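Local coordinates for lipoprotein (Paraburkholderia phytofirmans, PDB 5T11) that probably guides export of the polysaccharide Pel across the outer membrane, as a periplasmic lipoprotein that assembles into a dodecamer, at residues D19-T30 with A88-W99; V110-I118 with A145-L156. The protein carries 1 engineered substitution. One frame throughout, in Å; residues are numbered along the deposited sequence.

Interaction 1: D19-T30 with A88-W99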
loop_
_atom_site.group_PDB
_atom_site.type_symbol
_atom_site.label_atom_id
_atom_site.label_comp_id
_atom_site.label_asym_id
_atom_site.label_seq_id
_atom_site.Cartn_x
_atom_site.Cartn_y
_atom_site.Cartn_z
ATOM N N ASP B 19 44.777 -32.446 -14.812
ATOM C CA ASP B 19 44.094 -31.680 -15.849
ATOM C C ASP B 19 43.651 -30.344 -15.266
ATOM O O ASP B 19 42.831 -30.314 -14.344
ATOM C CB ASP B 19 42.881 -32.442 -16.380
ATOM C CG ASP B 19 43.255 -33.614 -17.267
ATOM O OD1 ASP B 19 44.349 -33.595 -17.868
ATOM O OD2 ASP B 19 42.430 -34.554 -17.373
ATOM N N LYS B 20 44.177 -29.243 -15.803
ATOM C CA LYS B 20 43.807 -27.913 -15.326
ATOM C C LYS B 20 42.456 -27.521 -15.916
ATOM O O LYS B 20 42.274 -27.538 -17.136
ATOM C CB LYS B 20 44.883 -26.894 -15.689
ATOM C CG LYS B 20 46.275 -27.345 -15.271
ATOM C CD LYS B 20 47.287 -26.213 -15.216
ATOM C CE LYS B 20 48.550 -26.678 -14.499
ATOM N NZ LYS B 20 48.231 -27.395 -13.222
ATOM N N VAL B 21 41.513 -27.175 -15.050
ATOM C CA VAL B 21 40.157 -26.803 -15.442
ATOM C C VAL B 21 39.899 -25.370 -15.000
ATOM O O VAL B 21 40.112 -25.027 -13.832
ATOM C CB VAL B 21 39.112 -27.746 -14.822
ATOM C CG1 VAL B 21 37.691 -27.296 -15.181
ATOM C CG2 VAL B 21 39.374 -29.178 -15.245
ATOM N N ALA B 22 39.435 -24.543 -15.928
ATOM C CA ALA B 22 38.961 -23.203 -15.609
ATOM C C ALA B 22 37.438 -23.213 -15.579
ATOM O O ALA B 22 36.804 -23.753 -16.491
ATOM C CB ALA B 22 39.464 -22.181 -16.629
ATOM N N VAL B 23 36.861 -22.639 -14.524
ATOM C CA VAL B 23 35.414 -22.430 -14.439
ATOM C C VAL B 23 35.125 -21.028 -14.956
ATOM O O VAL B 23 35.679 -20.043 -14.452
ATOM C CB VAL B 23 34.893 -22.614 -13.007
ATOM C CG1 VAL B 23 33.403 -22.241 -12.925
ATOM C CG2 VAL B 23 35.146 -24.045 -12.529
ATOM N N VAL B 24 34.285 -20.943 -15.982
ATOM C CA VAL B 24 34.059 -19.713 -16.728
ATOM C C VAL B 24 32.567 -19.390 -16.702
ATOM O O VAL B 24 31.739 -20.255 -17.009
ATOM C CB VAL B 24 34.565 -19.850 -18.175
ATOM C CG1 VAL B 24 33.856 -18.885 -19.099
ATOM C CG2 VAL B 24 36.065 -19.650 -18.232
ATOM N N SER B 25 32.246 -18.147 -16.331
ATOM C CA SER B 25 30.953 -17.483 -16.494
ATOM C C SER B 25 29.772 -18.427 -16.631
ATOM O O SER B 25 29.380 -18.805 -17.741
ATOM C CB SER B 25 30.979 -16.555 -17.706
ATOM O OG SER B 25 31.029 -17.303 -18.908
ATOM N N ILE B 26 29.213 -18.826 -15.502
ATOM C CA ILE B 26 27.948 -19.540 -15.490
ATOM C C ILE B 26 26.829 -18.508 -15.549
ATOM O O ILE B 26 26.719 -17.651 -14.668
ATOM C CB ILE B 26 27.841 -20.429 -14.248
ATOM C CG1 ILE B 26 28.943 -21.511 -14.336
ATOM C CG2 ILE B 26 26.414 -20.976 -14.115
ATOM C CD1 ILE B 26 28.975 -22.507 -13.194
ATOM N N ALA B 27 26.021 -18.571 -16.607
ATOM C CA ALA B 27 24.998 -17.566 -16.859
ATOM C C ALA B 27 23.887 -17.656 -15.816
ATOM O O ALA B 27 23.592 -18.723 -15.268
ATOM C CB ALA B 27 24.423 -17.734 -18.270
ATOM N N ASN B 28 23.280 -16.516 -15.516
ATOM C CA ASN B 28 22.227 -16.465 -14.508
ATOM C C ASN B 28 20.924 -16.134 -15.217
ATOM O O ASN B 28 20.714 -14.989 -15.649
ATOM C CB ASN B 28 22.550 -15.451 -13.405
ATOM C CG ASN B 28 21.505 -15.468 -12.270
ATOM O OD1 ASN B 28 20.597 -16.310 -12.253
ATOM N ND2 ASN B 28 21.637 -14.542 -11.326
ATOM N N TYR B 29 20.058 -17.135 -15.357
ATOM C CA TYR B 29 18.755 -16.923 -15.973
ATOM C C TYR B 29 17.641 -16.804 -14.945
ATOM O O TYR B 29 16.465 -16.864 -15.304
ATOM C CB TYR B 29 18.457 -18.039 -16.973
ATOM C CG TYR B 29 19.449 -18.066 -18.120
ATOM C CD1 TYR B 29 20.008 -16.888 -18.611
ATOM C CD2 TYR B 29 19.849 -19.272 -18.702
ATOM C CE1 TYR B 29 20.927 -16.912 -19.659
ATOM C CE2 TYR B 29 20.767 -19.296 -19.747
ATOM C CZ TYR B 29 21.298 -18.116 -20.210
ATOM O OH TYR B 29 22.197 -18.135 -21.241
ATOM N N THR B 30 17.985 -16.637 -13.679
ATOM C CA THR B 30 17.003 -16.457 -12.629
ATOM C C THR B 30 16.983 -15.001 -12.205
ATOM O O THR B 30 17.816 -14.185 -12.608
ATOM C CB THR B 30 17.334 -17.328 -11.416
ATOM O OG1 THR B 30 18.331 -16.655 -10.622
ATOM C CG2 THR B 30 17.886 -18.689 -11.874
ATOM N N ALA B 88 44.709 -23.883 -19.121
ATOM C CA ALA B 88 43.694 -24.867 -18.773
ATOM C C ALA B 88 43.527 -25.883 -19.894
ATOM O O ALA B 88 43.548 -25.542 -21.079
ATOM C CB ALA B 88 42.350 -24.177 -18.497
ATOM N N ARG B 89 43.350 -27.146 -19.515
ATOM C CA ARG B 89 43.007 -28.144 -20.517
ATOM C C ARG B 89 41.512 -28.139 -20.840
ATOM O O ARG B 89 41.135 -28.388 -21.993
ATOM C CB ARG B 89 43.458 -29.531 -20.055
ATOM C CG ARG B 89 43.460 -30.577 -21.175
ATOM C CD ARG B 89 43.963 -31.916 -20.673
ATOM N NE ARG B 89 43.796 -32.981 -21.659
ATOM C CZ ARG B 89 44.221 -34.227 -21.480
ATOM N NH1 ARG B 89 44.840 -34.561 -20.354
ATOM N NH2 ARG B 89 44.030 -35.140 -22.423
ATOM N N TYR B 90 40.654 -27.862 -19.853
ATOM C CA TYR B 90 39.206 -27.801 -20.060
ATOM C C TYR B 90 38.616 -26.552 -19.416
ATOM O O TYR B 90 39.170 -25.996 -18.464
ATOM C CB TYR B 90 38.479 -29.023 -19.479
ATOM C CG TYR B 90 38.945 -30.358 -19.998
ATOM C CD1 TYR B 90 38.567 -30.804 -21.260
ATOM C CD2 TYR B 90 39.751 -31.182 -19.225
ATOM C CE1 TYR B 90 38.990 -32.029 -21.739
ATOM C CE2 TYR B 90 40.175 -32.412 -19.696
ATOM C CZ TYR B 90 39.792 -32.831 -20.957
ATOM O OH TYR B 90 40.207 -34.053 -21.446
ATOM N N VAL B 91 37.464 -26.131 -19.943
ATOM C CA VAL B 91 36.655 -25.062 -19.368
ATOM C C VAL B 91 35.306 -25.652 -18.971
ATOM O O VAL B 91 34.680 -26.371 -19.763
ATOM C CB VAL B 91 36.464 -23.888 -20.347
ATOM C CG1 VAL B 91 35.271 -23.046 -19.951
ATOM C CG2 VAL B 91 37.685 -23.019 -20.362
ATOM N N LEU B 92 34.878 -25.371 -17.744
ATOM C CA LEU B 92 33.538 -25.701 -17.282
ATOM C C LEU B 92 32.709 -24.426 -17.335
ATOM O O LEU B 92 33.070 -23.422 -16.710
ATOM C CB LEU B 92 33.548 -26.277 -15.865
ATOM C CG LEU B 92 32.142 -26.664 -15.375
ATOM C CD1 LEU B 92 31.724 -27.993 -15.979
ATOM C CD2 LEU B 92 31.997 -26.687 -13.840
ATOM N N SER B 93 31.641 -24.453 -18.121
ATOM C CA SER B 93 30.692 -23.361 -18.226
ATOM C C SER B 93 29.296 -23.932 -17.998
ATOM O O SER B 93 29.132 -25.118 -17.692
ATOM C CB SER B 93 30.804 -22.665 -19.588
ATOM O OG SER B 93 30.093 -21.439 -19.581
ATOM N N GLY B 94 28.283 -23.093 -18.153
ATOM C CA GLY B 94 26.916 -23.556 -17.998
ATOM C C GLY B 94 25.981 -22.391 -17.719
ATOM O O GLY B 94 26.293 -21.242 -18.029
ATOM N N ALA B 95 24.830 -22.725 -17.131
ATOM C CA ALA B 95 23.804 -21.734 -16.835
ATOM C C ALA B 95 22.926 -22.211 -15.685
ATOM O O ALA B 95 22.714 -23.417 -15.491
ATOM C CB ALA B 95 22.931 -21.443 -18.060
ATOM N N VAL B 96 22.400 -21.243 -14.940
ATOM C CA VAL B 96 21.431 -21.497 -13.882
ATOM C C VAL B 96 20.045 -21.133 -14.415
ATOM O O VAL B 96 19.782 -19.972 -14.759
ATOM C CB VAL B 96 21.783 -20.712 -12.610
ATOM C CG1 VAL B 96 20.768 -20.980 -11.512
ATOM C CG2 VAL B 96 23.220 -21.088 -12.142
ATOM N N GLU B 97 19.168 -22.136 -14.522
ATOM C CA GLU B 97 17.796 -21.940 -14.983
ATOM C C GLU B 97 16.827 -21.653 -13.850
ATOM O O GLU B 97 15.756 -21.077 -14.091
ATOM C CB GLU B 97 17.302 -23.181 -15.756
ATOM C CG GLU B 97 18.002 -23.399 -17.110
ATOM C CD GLU B 97 19.353 -24.090 -16.978
ATOM O OE1 GLU B 97 19.509 -24.916 -16.046
ATOM O OE2 GLU B 97 20.265 -23.799 -17.792
ATOM N N GLU B 98 17.169 -22.035 -12.622
ATOM C CA GLU B 98 16.286 -21.808 -11.488
ATOM C C GLU B 98 17.109 -21.909 -10.216
ATOM O O GLU B 98 17.991 -22.770 -10.100
ATOM C CB GLU B 98 15.132 -22.821 -11.470
ATOM C CG GLU B 98 14.205 -22.682 -10.282
ATOM C CD GLU B 98 12.821 -23.308 -10.528
ATOM O OE1 GLU B 98 12.756 -24.461 -11.030
ATOM O OE2 GLU B 98 11.795 -22.639 -10.208
ATOM N N TRP B 99 16.811 -21.035 -9.267
ATOM C CA TRP B 99 17.583 -20.920 -8.038
ATOM C C TRP B 99 16.820 -20.014 -7.083
ATOM O O TRP B 99 17.151 -18.830 -6.949
ATOM C CB TRP B 99 18.966 -20.352 -8.354
ATOM C CG TRP B 99 20.029 -20.387 -7.263
ATOM C CD1 TRP B 99 20.072 -19.630 -6.121
ATOM C CD2 TRP B 99 21.251 -21.157 -7.278
ATOM N NE1 TRP B 99 21.224 -19.903 -5.412
ATOM C CE2 TRP B 99 21.960 -20.841 -6.094
ATOM C CE3 TRP B 99 21.792 -22.105 -8.160
ATOM C CZ2 TRP B 99 23.197 -21.430 -5.777
ATOM C CZ3 TRP B 99 23.020 -22.687 -7.845
ATOM C CH2 TRP B 99 23.710 -22.337 -6.660
#
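Asp19 and Arg89 close one end of the contact with a salt bridge: Asp19 OD1 lies 2.7 Å from Arg89 NH1. The bond is bent, 135° at the hydrogen, and the carboxylate and guanidinium planes stand nearly perpendicular, so a single oxygen and a single nitrogen meet instead of a two-pronged pair. The straight reach of Arg89, with CG anti to the backbone N (chi1 -166°), carries the guanidinium out to that oxygen, while Asp19 OD2 lies in the ring plane of Tyr90, at its edge. Next, Lys20 O is gripped twice, by Arg89 N at 2.6 Å and by Tyr90 N; the amine of Lys20 leads away to a salt bridge with Asp54. Ala22 gives its N-H to Tyr90 O and accepts from Leu92 N, and Val24 N donates to Leu92 O at 2.9 Å. These bonds, with axes 13° apart, define neighbouring parallel strands, 21-28 and 90-96, inside the mixed sheet of this LpoB-family alpha/beta fold. Val21 and Val23 share a face with Tyr90 and Leu92; Ala22 is on the other face with Val91, whose CG1 rests 3.7 Å from Val24 CB. At Ser25, where phi turns positive, the pairing slips by one residue: Val24 is nearest Ser93, but Ile26 is nearest Gly94. Ser93 OG sits 3.3 Å from both Val24 O and Ser25 O, two weak options for one proton. Beyond the slip, Ile26 CG2 packs on Val96 CG2, Ala27 N bonds to Gly94 O, and Val96 N returns a bond of 2.8 Å to Ala27 O. Asn28 OD1 accepts from Thr30 N in an Asx turn. Tyr29 N donates to Val96 O, and Tyr29 CE2 lies 3.5 Å from Ala95 CB. Last, Thr30 CG2 packs against Val96 CG1 and the Glu98 backbone.

Interaction 2: V110-I118 with A145-L156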
loop_
_atom_site.group_PDB
_atom_site.type_symbol
_atom_site.label_atom_id
_atom_site.label_comp_id
_atom_site.label_asym_id
_atom_site.label_seq_id
_atom_site.Cartn_x
_atom_site.Cartn_y
_atom_site.Cartn_z
ATOM N N VAL B 110 14.202 -24.671 -4.977
ATOM C CA VAL B 110 14.236 -25.328 -6.278
ATOM C C VAL B 110 15.473 -24.846 -7.035
ATOM O O VAL B 110 15.787 -23.651 -7.034
ATOM C CB VAL B 110 12.943 -25.058 -7.087
ATOM C CG1 VAL B 110 11.734 -25.738 -6.440
ATOM C CG2 VAL B 110 12.680 -23.576 -7.162
ATOM N N VAL B 111 16.170 -25.776 -7.691
ATOM C CA VAL B 111 17.417 -25.488 -8.402
ATOM C C VAL B 111 17.411 -26.189 -9.755
ATOM O O VAL B 111 17.092 -27.382 -9.844
ATOM C CB VAL B 111 18.650 -25.943 -7.593
ATOM C CG1 VAL B 111 19.948 -25.689 -8.379
ATOM C CG2 VAL B 111 18.695 -25.230 -6.233
ATOM N N GLY B 112 17.771 -25.453 -10.808
ATOM C CA GLY B 112 17.989 -26.029 -12.127
ATOM C C GLY B 112 19.288 -25.494 -12.720
ATOM O O GLY B 112 19.508 -24.277 -12.685
ATOM N N VAL B 113 20.167 -26.381 -13.225
ATOM C CA VAL B 113 21.491 -26.013 -13.732
ATOM C C VAL B 113 21.826 -26.858 -14.956
ATOM O O VAL B 113 21.456 -28.033 -15.046
ATOM C CB VAL B 113 22.609 -26.195 -12.679
ATOM C CG1 VAL B 113 22.428 -25.244 -11.523
ATOM C CG2 VAL B 113 22.658 -27.644 -12.188
ATOM N N THR B 114 22.547 -26.251 -15.900
ATOM C CA THR B 114 23.138 -26.957 -17.030
ATOM C C THR B 114 24.639 -26.668 -17.043
ATOM O O THR B 114 25.065 -25.553 -16.720
ATOM C CB THR B 114 22.490 -26.528 -18.360
ATOM O OG1 THR B 114 22.421 -25.097 -18.410
ATOM C CG2 THR B 114 21.066 -27.098 -18.499
ATOM N N PHE B 115 25.443 -27.669 -17.398
ATOM C CA PHE B 115 26.897 -27.532 -17.441
ATOM C C PHE B 115 27.435 -28.086 -18.754
ATOM O O PHE B 115 26.871 -29.031 -19.319
ATOM C CB PHE B 115 27.599 -28.286 -16.292
ATOM C CG PHE B 115 27.439 -27.651 -14.939
ATOM C CD1 PHE B 115 28.231 -26.564 -14.566
ATOM C CD2 PHE B 115 26.539 -28.173 -14.014
ATOM C CE1 PHE B 115 28.088 -25.976 -13.313
ATOM C CE2 PHE B 115 26.389 -27.586 -12.758
ATOM C CZ PHE B 115 27.167 -26.490 -12.407
ATOM N N GLU B 116 28.543 -27.500 -19.226
ATOM C CA GLU B 116 29.296 -28.003 -20.372
ATOM C C GLU B 116 30.777 -28.006 -20.021
ATOM O O GLU B 116 31.272 -27.071 -19.382
ATOM C CB GLU B 116 29.102 -27.151 -21.654
ATOM C CG GLU B 116 27.684 -27.015 -22.151
ATOM C CD GLU B 116 26.949 -25.850 -21.506
ATOM O OE1 GLU B 116 27.585 -24.801 -21.257
ATOM O OE2 GLU B 116 25.736 -25.989 -21.245
ATOM N N LEU B 117 31.484 -29.047 -20.449
ATOM C CA LEU B 117 32.936 -29.102 -20.349
ATOM C C LEU B 117 33.516 -28.951 -21.747
ATOM O O LEU B 117 33.221 -29.762 -22.638
ATOM C CB LEU B 117 33.404 -30.407 -19.706
ATOM C CG LEU B 117 34.896 -30.422 -19.364
ATOM C CD1 LEU B 117 35.153 -29.484 -18.184
ATOM C CD2 LEU B 117 35.374 -31.831 -19.069
ATOM N N ILE B 118 34.349 -27.931 -21.938
ATOM C CA ILE B 118 34.878 -27.580 -23.252
ATOM C C ILE B 118 36.368 -27.905 -23.311
ATOM O O ILE B 118 37.123 -27.571 -22.390
ATOM C CB ILE B 118 34.612 -26.099 -23.574
ATOM C CG1 ILE B 118 33.095 -25.862 -23.680
ATOM C CG2 ILE B 118 35.327 -25.697 -24.861
ATOM C CD1 ILE B 118 32.648 -24.478 -23.262
ATOM N N ALA B 145 21.237 -26.754 -3.680
ATOM C CA ALA B 145 22.124 -26.441 -4.799
ATOM C C ALA B 145 23.464 -27.179 -4.690
ATOM O O ALA B 145 23.980 -27.698 -5.690
ATOM C CB ALA B 145 22.347 -24.932 -4.873
ATOM N N THR B 146 24.046 -27.233 -3.488
ATOM C CA THR B 146 25.360 -27.849 -3.351
ATOM C C THR B 146 25.269 -29.354 -3.578
ATOM O O THR B 146 26.086 -29.938 -4.303
ATOM C CB THR B 146 25.959 -27.552 -1.973
ATOM O OG1 THR B 146 25.045 -27.991 -0.959
ATOM C CG2 THR B 146 26.243 -26.049 -1.809
ATOM N N SER B 147 24.274 -29.992 -2.964
ATOM C CA SER B 147 24.049 -31.422 -3.154
ATOM C C SER B 147 23.822 -31.764 -4.626
ATOM O O SER B 147 24.319 -32.786 -5.117
ATOM C CB SER B 147 22.855 -31.858 -2.300
ATOM O OG SER B 147 22.674 -33.259 -2.289
ATOM N N LEU B 148 23.087 -30.911 -5.356
ATOM C CA LEU B 148 22.742 -31.224 -6.743
ATOM C C LEU B 148 23.944 -31.071 -7.671
ATOM O O LEU B 148 24.179 -31.914 -8.550
ATOM C CB LEU B 148 21.599 -30.326 -7.222
ATOM C CG LEU B 148 21.282 -30.413 -8.721
ATOM C CD1 LEU B 148 20.732 -31.801 -9.081
ATOM C CD2 LEU B 148 20.292 -29.307 -9.180
ATOM N N ILE B 149 24.693 -29.988 -7.504
ATOM C CA ILE B 149 25.867 -29.771 -8.335
ATOM C C ILE B 149 26.891 -30.876 -8.106
ATOM O O ILE B 149 27.525 -31.359 -9.057
ATOM C CB ILE B 149 26.439 -28.373 -8.064
ATOM C CG1 ILE B 149 25.513 -27.330 -8.687
ATOM C CG2 ILE B 149 27.870 -28.250 -8.625
ATOM C CD1 ILE B 149 25.598 -25.961 -8.063
ATOM N N ALA B 150 27.041 -31.325 -6.854
ATOM C CA ALA B 150 27.915 -32.465 -6.575
ATOM C C ALA B 150 27.479 -33.689 -7.371
ATOM O O ALA B 150 28.310 -34.380 -7.975
ATOM C CB ALA B 150 27.935 -32.776 -5.077
ATOM N N LYS B 151 26.170 -33.960 -7.400
ATOM C CA LYS B 151 25.661 -35.091 -8.178
ATOM C C LYS B 151 25.920 -34.883 -9.671
ATOM O O LYS B 151 26.467 -35.763 -10.353
ATOM C CB LYS B 151 24.160 -35.271 -7.888
ATOM C CG LYS B 151 23.485 -36.467 -8.546
ATOM C CD LYS B 151 24.022 -37.781 -7.983
ATOM C CE LYS B 151 23.281 -39.001 -8.530
ATOM N NZ LYS B 151 24.034 -40.250 -8.231
ATOM N N VAL B 152 25.562 -33.699 -10.186
ATOM C CA VAL B 152 25.659 -33.419 -11.617
ATOM C C VAL B 152 27.105 -33.532 -12.103
ATOM O O VAL B 152 27.367 -34.049 -13.198
ATOM C CB VAL B 152 25.072 -32.026 -11.923
ATOM C CG1 VAL B 152 25.463 -31.576 -13.325
ATOM C CG2 VAL B 152 23.543 -32.027 -11.755
ATOM N N LEU B 153 28.056 -33.036 -11.319
ATOM C CA LEU B 153 29.461 -33.022 -11.712
ATOM C C LEU B 153 30.216 -34.278 -11.291
ATOM O O LEU B 153 31.435 -34.361 -11.505
ATOM C CB LEU B 153 30.162 -31.784 -11.135
ATOM C CG LEU B 153 29.631 -30.415 -11.595
ATOM C CD1 LEU B 153 30.489 -29.276 -11.025
ATOM C CD2 LEU B 153 29.553 -30.323 -13.125
ATOM N N SER B 154 29.526 -35.261 -10.712
ATOM C CA SER B 154 30.207 -36.481 -10.289
ATOM C C SER B 154 30.958 -37.216 -11.407
ATOM O O SER B 154 31.990 -37.834 -11.094
ATOM C CB SER B 154 29.211 -37.434 -9.611
ATOM O OG SER B 154 28.303 -37.980 -10.547
ATOM N N PRO B 155 30.528 -37.210 -12.679
ATOM C CA PRO B 155 31.353 -37.872 -13.708
ATOM C C PRO B 155 32.683 -37.171 -13.989
ATOM O O PRO B 155 33.530 -37.758 -14.673
ATOM C CB PRO B 155 30.451 -37.867 -14.950
ATOM C CG PRO B 155 29.037 -37.653 -14.414
ATOM C CD PRO B 155 29.228 -36.767 -13.231
ATOM N N LEU B 156 32.903 -35.952 -13.496
ATOM C CA LEU B 156 34.182 -35.276 -13.689
ATOM C C LEU B 156 35.175 -35.531 -12.557
ATOM O O LEU B 156 36.231 -34.888 -12.518
ATOM C CB LEU B 156 33.975 -33.773 -13.852
ATOM C CG LEU B 156 32.988 -33.357 -14.947
ATOM C CD1 LEU B 156 32.963 -31.842 -15.082
ATOM C CD2 LEU B 156 33.339 -34.010 -16.272
#
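Four side chains of the strand, Val111, Val113, Phe115 and Leu117, form a row of bumps that meets the hollows between Ala145, Leu148, Ile149, Val152, Leu153 and Leu156. The axes of strand 110-118 and helix 145-152 approach to 9.1 Å at a signed crossing angle of -30°, a shallow crossing that lets the row follow the helix and then the 3-10 turn beyond it. At the first end, the small Ala145 lets the backbones come near, and Val111 CG2 lies 3.9 Å from Ala145 CB. Val111 and Leu148 run past each other in opposite directions, with Val111 CG1 3.7 Å from Leu148 CD2. The same Leu148 methyl is met tip to tip by Val113 CG2, so Leu148 wedges between the two valines. Phe115 is the largest bump. With CG anti to its carbonyl carbon (chi1 -73°), the ring leans into a hollow walled on three sides. Leu153 CD2 sits over one face, 4.0 Å from the centroid and 19° off the ring normal, a CH-pi contact. Ile149 CG1 comes to the edge, 4.2 Å from Phe115 CZ, while Val152 CG1 approaches Phe115 CD2 at 3.6 Å. At the far end Leu117 and Leu156 slide by one another, with their CD2 methyls 4.1 Å apart. This is helix-on-sheet packing of an alpha/beta fold: helix 35-49 adjoins Ile149, Leu153 and Leu156, and Leu92 and Tyr90 of strand 90-99 continue the surface beside Phe115 and Leu117. Thr114 and Glu116 point away from the helix and pack on Asn45 of the second subunit. No hydrogen bond spans the two segments, and all ten touching residues are buried and meet through hydrocarbon side chains, which implies that close fit and exclusion of water, more than directed polar bonds, hold them together.

Interactions 1 and 2 lie in series along the chain, 19-30 with 88-99 closing before 110-118 with 145-156 opens, and their centres are about 10 Å apart. They share one mixed sheet, in which strand 90-99 lies between strands 21-28 and 109-119, parallel to the first and antiparallel to the second. Interaction 1 joins strands edge to edge; interaction 2 lays the C-terminal helix on a face of that sheet. They touch directly: Val91 O is 2.7 Å from Ile118 N, and Glu97 OE2 is 2.6 Å from Thr114 OG1, both probable hydrogen bonds. Both also contact the second subunit, placing this core beside an interface of the dodecamer.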